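Local coordinates for protein putative modification methylase (Thermus thermophilus, PDB 2ZIG) that probably transfers methyl groups from S-adenosyl-L-methionine to the N4 amino group of cytosine in DNA, at residues Asp118-Cys123 against Phe128-Pro133; Pro114-Ile119 against Ile167-Met172; Asp77-Glu82 against Asp241-Thr246; Lys194-Arg199 against Leu228-Ser233. All coordinates share one frame; numbering follows the deposited sequence.

Contact 1: Asp118-Cys123 against Phe128-Pro133; sequences DIQVRC and FDNLNP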
# COMPACT_ATOMS: atom_id res chain seq x y z
N ASP B 118 6.75 -2.76 -3.71
CA ASP B 118 7.82 -2.99 -4.67
C ASP B 118 7.21 -3.06 -6.06
O ASP B 118 7.79 -2.56 -7.03
CB ASP B 118 8.57 -4.29 -4.35
CG ASP B 118 9.65 -4.09 -3.30
OD1 ASP B 118 10.55 -3.26 -3.56
OD2 ASP B 118 9.61 -4.75 -2.24
N ILE B 119 6.03 -3.66 -6.16
CA ILE B 119 5.34 -3.80 -7.43
C ILE B 119 4.92 -2.42 -7.94
O ILE B 119 5.18 -2.07 -9.09
CB ILE B 119 4.08 -4.70 -7.31
CG1 ILE B 119 4.49 -6.11 -6.86
CG2 ILE B 119 3.33 -4.76 -8.64
CD1 ILE B 119 5.36 -6.83 -7.82
N GLN B 120 4.27 -1.63 -7.08
CA GLN B 120 3.83 -0.29 -7.47
C GLN B 120 4.98 0.56 -8.00
O GLN B 120 4.86 1.18 -9.05
CB GLN B 120 3.19 0.46 -6.29
CG GLN B 120 1.73 0.15 -6.06
CD GLN B 120 1.11 1.03 -4.99
OE1 GLN B 120 0.32 1.93 -5.29
NE2 GLN B 120 1.47 0.79 -3.75
N VAL B 121 6.08 0.58 -7.26
CA VAL B 121 7.24 1.36 -7.65
C VAL B 121 7.79 0.92 -9.01
O VAL B 121 7.92 1.72 -9.93
CB VAL B 121 8.33 1.25 -6.56
CG1 VAL B 121 9.63 1.90 -7.03
CG2 VAL B 121 7.83 1.91 -5.28
N ARG B 122 8.10 -0.37 -9.14
CA ARG B 122 8.64 -0.88 -10.38
C ARG B 122 7.73 -0.66 -11.59
O ARG B 122 8.22 -0.51 -12.71
CB ARG B 122 8.97 -2.37 -10.22
CG ARG B 122 10.16 -2.61 -9.30
CD ARG B 122 10.25 -4.06 -8.90
NE ARG B 122 11.50 -4.37 -8.22
CZ ARG B 122 12.61 -4.79 -8.83
NH1 ARG B 122 12.62 -4.94 -10.15
NH2 ARG B 122 13.70 -5.05 -8.13
N CYS B 123 6.42 -0.62 -11.37
CA CYS B 123 5.49 -0.40 -12.47
C CYS B 123 5.63 1.01 -13.04
O CYS B 123 5.42 1.22 -14.23
CB CYS B 123 4.04 -0.66 -12.04
SG CYS B 123 3.55 -2.42 -12.09
N PHE B 128 3.75 2.92 -16.40
CA PHE B 128 2.37 2.90 -15.90
C PHE B 128 2.01 4.14 -15.08
O PHE B 128 2.85 4.71 -14.40
CB PHE B 128 2.16 1.67 -15.02
CG PHE B 128 1.94 0.40 -15.79
CD1 PHE B 128 0.73 0.17 -16.42
CD2 PHE B 128 2.94 -0.55 -15.88
CE1 PHE B 128 0.51 -1.00 -17.14
CE2 PHE B 128 2.74 -1.72 -16.60
CZ PHE B 128 1.52 -1.94 -17.23
N ASP B 129 0.74 4.55 -15.15
CA ASP B 129 0.26 5.67 -14.35
C ASP B 129 -0.30 5.02 -13.10
O ASP B 129 -1.21 4.20 -13.19
CB ASP B 129 -0.89 6.43 -15.01
CG ASP B 129 -0.42 7.50 -15.95
OD1 ASP B 129 0.61 8.14 -15.66
OD2 ASP B 129 -1.10 7.73 -16.97
N ASN B 130 0.22 5.37 -11.94
CA ASN B 130 -0.31 4.76 -10.73
C ASN B 130 -1.65 5.36 -10.32
O ASN B 130 -1.82 6.58 -10.28
CB ASN B 130 0.69 4.90 -9.58
CG ASN B 130 0.13 4.37 -8.28
OD1 ASN B 130 -0.31 5.14 -7.43
ND2 ASN B 130 0.13 3.05 -8.13
N LEU B 131 -2.61 4.49 -10.03
CA LEU B 131 -3.93 4.91 -9.57
C LEU B 131 -4.04 4.41 -8.12
O LEU B 131 -3.20 3.62 -7.66
CB LEU B 131 -5.01 4.27 -10.43
CG LEU B 131 -5.57 5.05 -11.64
CD1 LEU B 131 -4.52 5.92 -12.28
CD2 LEU B 131 -6.15 4.06 -12.64
N ASN B 132 -5.04 4.88 -7.39
CA ASN B 132 -5.20 4.45 -6.02
C ASN B 132 -5.58 2.98 -5.96
O ASN B 132 -6.43 2.50 -6.71
CB ASN B 132 -6.26 5.28 -5.30
CG ASN B 132 -5.66 6.46 -4.57
OD1 ASN B 132 -4.55 6.37 -4.05
ND2 ASN B 132 -6.39 7.56 -4.51
N PRO B 133 -4.95 2.22 -5.06
CA PRO B 133 -5.32 0.81 -5.00
C PRO B 133 -6.61 0.71 -4.21
O PRO B 133 -7.07 1.69 -3.64
CB PRO B 133 -4.17 0.20 -4.22
CG PRO B 133 -3.89 1.28 -3.22
CD PRO B 133 -3.90 2.53 -4.08
O HOH W 1 2.86 2.79 -10.12
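Gln120, on helix 115-125, and Asn130, on the strand that follows it, bring their amides together with the two planes turned 47° against each other. One bond joins them: Asn130 ND2 donates to Gln120 OE1 over 3.1 Å, and the N-H...O angle of 143° makes it a bent bond. Asn130 CG lies anti to the backbone N (chi1 176°), which carries its amide to the helix. The same ND2 also reaches the side-chain oxygen of Gln173 on strand 167-174, its stronger partner. A water donates to Gln120 O at 2.8 Å and accepts only weakly from Asn130 ND2, which ties the helix backbone to the same amide. Helix and strand complete a beta-alpha-beta crossover from strand 91-97 to strand 129-137 in the Rossmann-like sheet of an AdoMet methyltransferase. Cutting Gln120 back to an alanine would probably cost Asn130 ND2 its acceptor on the helix and leave Gln173 as the main hold on that amide. Where the helix runs into the strand the backbone closes the turn, Phe128 N donating to Cys123 O at 3.2 Å. That oxygen lies at the edge of the Phe128 ring and near its plane, 3.5 Å from CD2. Cys123 CB touches Phe128 CD2 at 4.0 Å, while its SG stands obliquely to the ring, 5.1 Å from the centroid. Phe84 of helix 66-86 adds an edge-to-face partner to Phe128.

Contact 2: Pro114-Ile119 against Ile167-Met172; sequences PLHADI and IEYILM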
# COMPACT_ATOMS: atom_id res chain seq x y z
N PRO B 114 7.40 -5.99 1.66
CA PRO B 114 6.38 -5.08 1.10
C PRO B 114 6.15 -5.30 -0.40
O PRO B 114 6.32 -4.39 -1.20
CB PRO B 114 6.97 -3.70 1.39
CG PRO B 114 8.44 -3.94 1.20
CD PRO B 114 8.67 -5.27 1.90
N LEU B 115 5.76 -6.52 -0.75
CA LEU B 115 5.52 -6.89 -2.14
C LEU B 115 4.70 -5.90 -2.96
O LEU B 115 5.09 -5.53 -4.07
CB LEU B 115 4.82 -8.25 -2.20
CG LEU B 115 5.36 -9.33 -3.14
CD1 LEU B 115 4.24 -10.32 -3.44
CD2 LEU B 115 5.90 -8.71 -4.43
N HIS B 116 3.56 -5.46 -2.42
CA HIS B 116 2.70 -4.54 -3.15
C HIS B 116 3.41 -3.22 -3.44
O HIS B 116 3.21 -2.62 -4.51
CB HIS B 116 1.41 -4.26 -2.36
CG HIS B 116 1.54 -3.15 -1.36
ND1 HIS B 116 2.13 -3.31 -0.13
CD2 HIS B 116 1.19 -1.84 -1.44
CE1 HIS B 116 2.14 -2.16 0.51
NE2 HIS B 116 1.58 -1.25 -0.27
N ALA B 117 4.23 -2.76 -2.50
CA ALA B 117 4.94 -1.50 -2.68
C ALA B 117 6.04 -1.63 -3.72
O ALA B 117 6.26 -0.72 -4.52
CB ALA B 117 5.52 -1.04 -1.35
N ASP B 118 6.75 -2.76 -3.71
CA ASP B 118 7.82 -2.99 -4.67
C ASP B 118 7.21 -3.06 -6.06
O ASP B 118 7.79 -2.56 -7.03
CB ASP B 118 8.57 -4.29 -4.35
CG ASP B 118 9.65 -4.09 -3.30
OD1 ASP B 118 10.55 -3.26 -3.56
OD2 ASP B 118 9.61 -4.75 -2.24
N ILE B 119 6.03 -3.66 -6.16
CA ILE B 119 5.34 -3.80 -7.43
C ILE B 119 4.92 -2.42 -7.94
O ILE B 119 5.18 -2.07 -9.09
CB ILE B 119 4.08 -4.70 -7.31
CG1 ILE B 119 4.49 -6.11 -6.86
CG2 ILE B 119 3.33 -4.76 -8.64
CD1 ILE B 119 5.36 -6.83 -7.82
N ILE B 167 -5.35 -7.76 5.35
CA ILE B 167 -5.58 -7.23 4.01
C ILE B 167 -4.63 -7.65 2.89
O ILE B 167 -3.57 -8.23 3.11
CB ILE B 167 -5.52 -5.68 4.04
CG1 ILE B 167 -4.08 -5.23 4.34
CG2 ILE B 167 -6.48 -5.13 5.11
CD1 ILE B 167 -3.81 -3.74 4.18
N GLU B 168 -5.07 -7.32 1.68
CA GLU B 168 -4.29 -7.52 0.47
C GLU B 168 -4.53 -6.24 -0.32
O GLU B 168 -5.51 -5.53 -0.09
CB GLU B 168 -4.75 -8.75 -0.31
CG GLU B 168 -4.17 -10.02 0.26
CD GLU B 168 -4.36 -11.19 -0.66
OE1 GLU B 168 -4.25 -11.00 -1.89
OE2 GLU B 168 -4.59 -12.31 -0.15
N TYR B 169 -3.63 -5.94 -1.25
CA TYR B 169 -3.73 -4.71 -2.02
C TYR B 169 -4.13 -4.95 -3.46
O TYR B 169 -3.60 -5.83 -4.13
CB TYR B 169 -2.37 -4.00 -1.99
CG TYR B 169 -1.81 -3.79 -0.60
CD1 TYR B 169 -2.02 -2.60 0.09
CD2 TYR B 169 -1.09 -4.80 0.03
CE1 TYR B 169 -1.53 -2.42 1.40
CE2 TYR B 169 -0.59 -4.64 1.32
CZ TYR B 169 -0.81 -3.45 2.00
OH TYR B 169 -0.32 -3.30 3.28
N ILE B 170 -5.09 -4.17 -3.95
CA ILE B 170 -5.49 -4.33 -5.33
C ILE B 170 -4.91 -3.13 -6.04
O ILE B 170 -5.49 -2.05 -6.04
CB ILE B 170 -7.02 -4.37 -5.50
CG1 ILE B 170 -7.58 -5.57 -4.73
CG2 ILE B 170 -7.39 -4.51 -6.98
CD1 ILE B 170 -9.11 -5.67 -4.76
N LEU B 171 -3.73 -3.33 -6.62
CA LEU B 171 -3.00 -2.29 -7.34
C LEU B 171 -3.65 -1.98 -8.68
O LEU B 171 -4.10 -2.87 -9.39
CB LEU B 171 -1.56 -2.73 -7.55
CG LEU B 171 -0.85 -3.14 -6.25
CD1 LEU B 171 0.55 -3.66 -6.56
CD2 LEU B 171 -0.78 -1.95 -5.32
N MET B 172 -3.68 -0.70 -9.02
CA MET B 172 -4.27 -0.25 -10.28
C MET B 172 -3.20 0.51 -11.07
O MET B 172 -2.76 1.59 -10.67
CB MET B 172 -5.45 0.68 -9.98
CG MET B 172 -6.48 0.09 -9.04
SD MET B 172 -7.70 -0.92 -9.87
CE MET B 172 -8.89 -1.19 -8.56
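His116 lays its imidazole flat on the phenol ring of Tyr169, the centroids 3.5 Å apart and the planes only 10° from parallel, so the rings overlap almost fully. The stack starts at the first side-chain carbon, where His116 CB rests on Tyr169 CD2 at 3.5 Å. Chi1 of 86° sets CG between the backbone N and the carbonyl carbon, a crowded position from which the ring lies over the face of Tyr169, and His116 CG meets Tyr169 CD2 at 3.4 Å. Along one side of the imidazole, ND1 lies 3.4 Å from Tyr169 CE2; along the other, His116 CD2 sits over Tyr169 CD1. At the far end His116 CE1 reaches Tyr169 CZ at 3.5 Å and His116 NE2 reaches Tyr169 CE1 at 3.7 Å. Both nitrogens have polar partners elsewhere: ND1 is hydrogen-bonded to Asp99 OD2, and NE2 to NE2 of His116 of the second subunit, so the stack stands at the dimer interface. Two residues along the strand from Tyr169, Leu171 pushes CD1 against the backbone, 3.5 Å from His116 O, and crosses Ile119 at about a right angle, CD1 to CG2 at 3.6 Å. The helix runs nearly parallel to strand 167-172. It thus packs along the antiparallel strand inserted between strands 91-97 and 129-137, the insertion that marks the class I AdoMet methyltransferase sheet.

Contact 3: Asp77-Glu82 against Asp241-Thr246; sequences DRVWRE and DPFAGT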
# COMPACT_ATOMS: atom_id res chain seq x y z
N ASP B 77 8.63 -8.04 -13.50
CA ASP B 77 8.80 -6.88 -14.36
C ASP B 77 8.79 -7.21 -15.85
O ASP B 77 8.26 -6.45 -16.66
CB ASP B 77 10.09 -6.14 -14.00
CG ASP B 77 9.91 -5.20 -12.82
OD1 ASP B 77 8.86 -5.27 -12.15
OD2 ASP B 77 10.83 -4.38 -12.57
N ARG B 78 9.36 -8.36 -16.22
CA ARG B 78 9.37 -8.74 -17.63
C ARG B 78 7.96 -9.05 -18.11
O ARG B 78 7.65 -8.93 -19.30
CB ARG B 78 10.28 -9.95 -17.83
CG ARG B 78 11.76 -9.64 -17.74
CD ARG B 78 12.59 -10.87 -18.08
NE ARG B 78 12.24 -11.99 -17.20
CZ ARG B 78 12.70 -13.23 -17.35
NH1 ARG B 78 13.52 -13.52 -18.34
NH2 ARG B 78 12.32 -14.18 -16.50
N VAL B 79 7.10 -9.45 -17.17
CA VAL B 79 5.71 -9.74 -17.48
C VAL B 79 4.94 -8.42 -17.59
O VAL B 79 4.18 -8.22 -18.53
CB VAL B 79 5.07 -10.61 -16.39
CG1 VAL B 79 3.59 -10.82 -16.68
CG2 VAL B 79 5.80 -11.94 -16.30
N TRP B 80 5.16 -7.53 -16.63
CA TRP B 80 4.48 -6.23 -16.63
C TRP B 80 4.84 -5.47 -17.91
O TRP B 80 4.02 -4.71 -18.44
CB TRP B 80 4.89 -5.40 -15.39
CG TRP B 80 4.74 -6.08 -14.04
CD1 TRP B 80 5.55 -5.90 -12.95
CD2 TRP B 80 3.73 -7.02 -13.63
NE1 TRP B 80 5.12 -6.67 -11.90
CE2 TRP B 80 4.01 -7.36 -12.29
CE3 TRP B 80 2.63 -7.61 -14.27
CZ2 TRP B 80 3.21 -8.27 -11.57
CZ3 TRP B 80 1.84 -8.51 -13.55
CH2 TRP B 80 2.14 -8.83 -12.21
N ARG B 81 6.06 -5.67 -18.41
CA ARG B 81 6.51 -5.00 -19.64
C ARG B 81 5.65 -5.41 -20.82
O ARG B 81 5.22 -4.57 -21.60
CB ARG B 81 7.96 -5.33 -19.97
CG ARG B 81 8.98 -4.48 -19.24
CD ARG B 81 10.31 -4.46 -19.99
NE ARG B 81 11.33 -3.73 -19.23
CZ ARG B 81 11.83 -4.14 -18.07
NH1 ARG B 81 11.42 -5.27 -17.53
NH2 ARG B 81 12.74 -3.39 -17.45
N GLU B 82 5.42 -6.71 -20.97
CA GLU B 82 4.58 -7.20 -22.06
C GLU B 82 3.15 -6.72 -21.86
O GLU B 82 2.48 -6.34 -22.82
CB GLU B 82 4.61 -8.73 -22.12
CG GLU B 82 5.89 -9.31 -22.69
CD GLU B 82 6.27 -8.68 -24.01
OE1 GLU B 82 5.42 -8.63 -24.92
OE2 GLU B 82 7.43 -8.24 -24.15
N ASP B 241 -5.18 -12.71 -17.82
CA ASP B 241 -4.56 -13.06 -16.54
C ASP B 241 -3.31 -13.87 -16.93
O ASP B 241 -3.42 -15.01 -17.39
CB ASP B 241 -5.49 -13.93 -15.69
CG ASP B 241 -4.94 -14.18 -14.29
OD1 ASP B 241 -3.71 -14.15 -14.13
OD2 ASP B 241 -5.73 -14.42 -13.35
N PRO B 242 -2.12 -13.28 -16.77
CA PRO B 242 -0.82 -13.90 -17.09
C PRO B 242 -0.45 -15.08 -16.17
O PRO B 242 0.43 -15.88 -16.51
CB PRO B 242 0.17 -12.75 -16.93
CG PRO B 242 -0.67 -11.52 -17.07
CD PRO B 242 -1.92 -11.89 -16.35
N PHE B 243 -1.10 -15.16 -15.01
CA PHE B 243 -0.84 -16.21 -14.04
C PHE B 243 -2.18 -16.80 -13.62
O PHE B 243 -2.55 -16.78 -12.45
CB PHE B 243 -0.13 -15.63 -12.81
CG PHE B 243 1.09 -14.82 -13.15
CD1 PHE B 243 1.09 -13.44 -12.96
CD2 PHE B 243 2.23 -15.43 -13.65
CE1 PHE B 243 2.22 -12.68 -13.27
CE2 PHE B 243 3.37 -14.67 -13.96
CZ PHE B 243 3.36 -13.30 -13.77
N ALA B 244 -2.88 -17.36 -14.61
CA ALA B 244 -4.23 -17.91 -14.43
C ALA B 244 -4.53 -18.97 -13.38
O ALA B 244 -5.65 -19.03 -12.88
CB ALA B 244 -4.74 -18.38 -15.79
N GLY B 245 -3.56 -19.82 -13.03
CA GLY B 245 -3.83 -20.84 -12.04
C GLY B 245 -5.06 -21.63 -12.48
O GLY B 245 -5.14 -22.05 -13.64
N THR B 246 -6.03 -21.81 -11.58
CA THR B 246 -7.23 -22.55 -11.95
C THR B 246 -8.23 -21.73 -12.76
O THR B 246 -9.37 -22.16 -12.97
CB THR B 246 -7.94 -23.14 -10.73
OG1 THR B 246 -8.11 -22.12 -9.73
CG2 THR B 246 -7.13 -24.29 -10.16
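Phe243 drives its ring end-on between Val79 and Trp80 of helix 66-86, approaching Val79 from the opposite direction. With chi1 at -52° its CG lies anti to the carbonyl carbon, which directs the ring onto the helix. Phe243 CZ settles in the fork of Val79, 3.8 Å from CG1 and also 3.8 Å from CG2. Val79 offers both methyls because CG1 is anti to the backbone N (176°) while CG2 stands beside it. CG1 is shared: it also touches Pro242 CB at 3.9 Å, and that same proline carbon lies over the rim of one face of the Phe243 ring. Trp80 starts from a CB that points away from the loop, yet its large indole bends back, bringing CH2 to the edge of the Phe243 ring, 4.0 Å from CE1. This loop carries the glycine-rich DPFxGxG sequence, the conserved cofactor motif of the amino-methyltransferases, which begins at the end of strand 238-241 and forms part of the S-adenosyl-L-methionine site. Thr246 is a cofactor-binding residue, though no cofactor is bound to this chain here, and the Phe243 side chain lies about 4 Å from that of Ala29, another such residue. Replacing Phe243 by an alanine would probably open a gap between the helix and the loop and leave the Val79 methyls and Trp80 CH2 without their aromatic partner. The start of the loop is pinned by an Asx turn: Phe243 N donates to Asp241 OD1 at 2.9 Å. Thr46 and Thr249 bind the same carboxylate, one at each oxygen.

Contact 4: Lys194-Arg199 against Leu228-Ser233; sequences KEDFHR and LVRMFS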
# COMPACT_ATOMS: atom_id res chain seq x y z
N LYS B 194 -26.91 1.73 -10.00
CA LYS B 194 -26.44 2.62 -8.95
C LYS B 194 -25.96 1.86 -7.71
O LYS B 194 -24.90 2.15 -7.17
CB LYS B 194 -27.57 3.59 -8.58
CG LYS B 194 -27.18 4.65 -7.56
CD LYS B 194 -28.36 5.57 -7.22
CE LYS B 194 -28.82 6.38 -8.44
NZ LYS B 194 -29.35 5.53 -9.56
N GLU B 195 -26.74 0.88 -7.26
CA GLU B 195 -26.38 0.12 -6.07
C GLU B 195 -24.99 -0.52 -6.15
O GLU B 195 -24.18 -0.37 -5.23
CB GLU B 195 -27.42 -0.96 -5.78
CG GLU B 195 -27.13 -1.72 -4.48
CD GLU B 195 -28.13 -2.83 -4.20
OE1 GLU B 195 -28.18 -3.81 -4.98
OE2 GLU B 195 -28.87 -2.72 -3.19
N ASP B 196 -24.72 -1.22 -7.24
CA ASP B 196 -23.43 -1.87 -7.40
C ASP B 196 -22.31 -0.85 -7.53
O ASP B 196 -21.25 -1.00 -6.91
CB ASP B 196 -23.44 -2.78 -8.63
CG ASP B 196 -24.53 -3.84 -8.57
OD1 ASP B 196 -24.73 -4.43 -7.49
OD2 ASP B 196 -25.19 -4.07 -9.61
N PHE B 197 -22.55 0.19 -8.31
CA PHE B 197 -21.54 1.22 -8.53
C PHE B 197 -20.98 1.75 -7.22
O PHE B 197 -19.77 1.79 -7.01
CB PHE B 197 -22.14 2.38 -9.32
CG PHE B 197 -21.14 3.42 -9.71
CD1 PHE B 197 -20.45 3.32 -10.91
CD2 PHE B 197 -20.87 4.49 -8.86
CE1 PHE B 197 -19.49 4.27 -11.27
CE2 PHE B 197 -19.91 5.44 -9.20
CZ PHE B 197 -19.22 5.33 -10.41
N HIS B 198 -21.87 2.17 -6.32
CA HIS B 198 -21.44 2.71 -5.04
C HIS B 198 -20.79 1.67 -4.16
O HIS B 198 -19.87 1.98 -3.40
CB HIS B 198 -22.63 3.39 -4.34
CG HIS B 198 -23.08 4.63 -5.05
ND1 HIS B 198 -22.24 5.72 -5.23
CD2 HIS B 198 -24.23 4.94 -5.68
CE1 HIS B 198 -22.86 6.63 -5.96
NE2 HIS B 198 -24.07 6.18 -6.24
N ARG B 199 -21.23 0.42 -4.28
CA ARG B 199 -20.62 -0.65 -3.50
C ARG B 199 -19.22 -0.99 -4.05
O ARG B 199 -18.30 -1.21 -3.27
CB ARG B 199 -21.48 -1.90 -3.54
CG ARG B 199 -20.95 -3.04 -2.68
CD ARG B 199 -21.79 -4.28 -2.91
NE ARG B 199 -23.21 -3.96 -2.91
CZ ARG B 199 -24.10 -4.56 -3.68
NH1 ARG B 199 -23.71 -5.53 -4.51
NH2 ARG B 199 -25.38 -4.20 -3.64
N LEU B 228 -14.06 -6.73 -10.47
CA LEU B 228 -13.04 -5.98 -11.20
C LEU B 228 -13.35 -5.95 -12.70
O LEU B 228 -13.26 -4.90 -13.34
CB LEU B 228 -11.66 -6.59 -10.94
CG LEU B 228 -11.20 -6.41 -9.48
CD1 LEU B 228 -9.95 -7.27 -9.19
CD2 LEU B 228 -10.92 -4.92 -9.23
N VAL B 229 -13.74 -7.09 -13.26
CA VAL B 229 -14.08 -7.16 -14.67
C VAL B 229 -15.20 -6.16 -14.97
O VAL B 229 -15.10 -5.37 -15.91
CB VAL B 229 -14.55 -8.57 -15.08
CG1 VAL B 229 -15.10 -8.55 -16.51
CG2 VAL B 229 -13.38 -9.55 -15.01
N ARG B 230 -16.26 -6.18 -14.17
CA ARG B 230 -17.39 -5.28 -14.38
C ARG B 230 -17.03 -3.81 -14.24
O ARG B 230 -17.64 -2.95 -14.89
CB ARG B 230 -18.52 -5.61 -13.41
CG ARG B 230 -19.05 -7.03 -13.54
CD ARG B 230 -20.20 -7.26 -12.60
NE ARG B 230 -21.29 -6.33 -12.88
CZ ARG B 230 -22.32 -6.12 -12.07
NH1 ARG B 230 -22.40 -6.78 -10.91
NH2 ARG B 230 -23.27 -5.26 -12.42
N MET B 231 -16.04 -3.52 -13.41
CA MET B 231 -15.62 -2.14 -13.18
C MET B 231 -14.61 -1.59 -14.17
O MET B 231 -14.60 -0.40 -14.44
CB MET B 231 -14.99 -2.00 -11.79
CG MET B 231 -15.89 -2.27 -10.61
SD MET B 231 -14.85 -2.41 -9.13
CE MET B 231 -14.25 -0.66 -8.93
N PHE B 232 -13.76 -2.45 -14.72
CA PHE B 232 -12.73 -1.94 -15.60
C PHE B 232 -12.60 -2.54 -16.99
O PHE B 232 -11.49 -2.63 -17.50
CB PHE B 232 -11.40 -1.99 -14.86
CG PHE B 232 -11.40 -1.22 -13.57
CD1 PHE B 232 -11.52 0.17 -13.57
CD2 PHE B 232 -11.35 -1.88 -12.34
CE1 PHE B 232 -11.59 0.90 -12.38
CE2 PHE B 232 -11.42 -1.17 -11.14
CZ PHE B 232 -11.54 0.23 -11.16
N SER B 233 -13.72 -2.94 -17.57
CA SER B 233 -13.75 -3.47 -18.93
C SER B 233 -15.20 -3.40 -19.39
O SER B 233 -16.10 -3.20 -18.58
CB SER B 233 -13.28 -4.93 -18.98
OG SER B 233 -14.28 -5.81 -18.51
O HOH W 2 -24.47 -7.62 -8.72
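A single stretched ion pair, Asp196 OD2 to Arg230 NH2 at 3.6 Å, is all that directly joins these two helical segments. Its geometry is loose. The oxygen lies at the edge of the guanidinium and near its plane, but the carboxylate and guanidinium planes stand 72° apart, and no hydrogen bond is formed. A water supplements the pair, accepting from Arg230 NH1 at 3.1 Å in the guanidinium plane and donating weakly to Asp196 OD1 at 3.4 Å. Arg230 gets there through a bend in its chain, chi3 of 59°, and its guanidinium also makes a cation-pi contact with Trp256. The contact lies at the surface of the Rossmann-like domain, where helix 222-232 covers the sheet with Leu228 set on strands 41-46 and 91-97, and helix 194-200 stands outside it, its Phe197 meeting Tyr157 of the second subunit edge-to-face. Asp196 is drawn the other way as well, since Arg199 NH1 comes to 3.3 Å from its OD1. The oxygen there is well out of the guanidinium plane, so the attraction is one of charge alone. Arg199 NH2 meets Glu195 OE1 at 3.1 Å, which completes a network of two acids and two arginines. The carboxylates of Asp196 and Glu195 probably offset part of the positive charge of the two arginines. Within 228-233, Ser233 OG donates back to Val229 O at 2.8 Å.

How the contacts relate
Contacts 1, 2 and 3 are buried, whereas contact 4 lies at the surface. Contacts 1 and 2 share helix 115-125 and hold it to neighbouring strands of one sheet, the first with amides, a water and a backbone bond, the second with stacked rings and aliphatic packing. Contact 3 has purely apolar chemistry between its segments and sets helix 66-86 against the cofactor loop; Arg122 of contact 1 reaches its Asp77 by a salt bridge. Contact 4 relies on a long salt bridge and a water, yet its helix 222-232 touches contact 2 through Phe232 and Met172. The second subunit borders contacts 1, 2 and 4, but not contact 3.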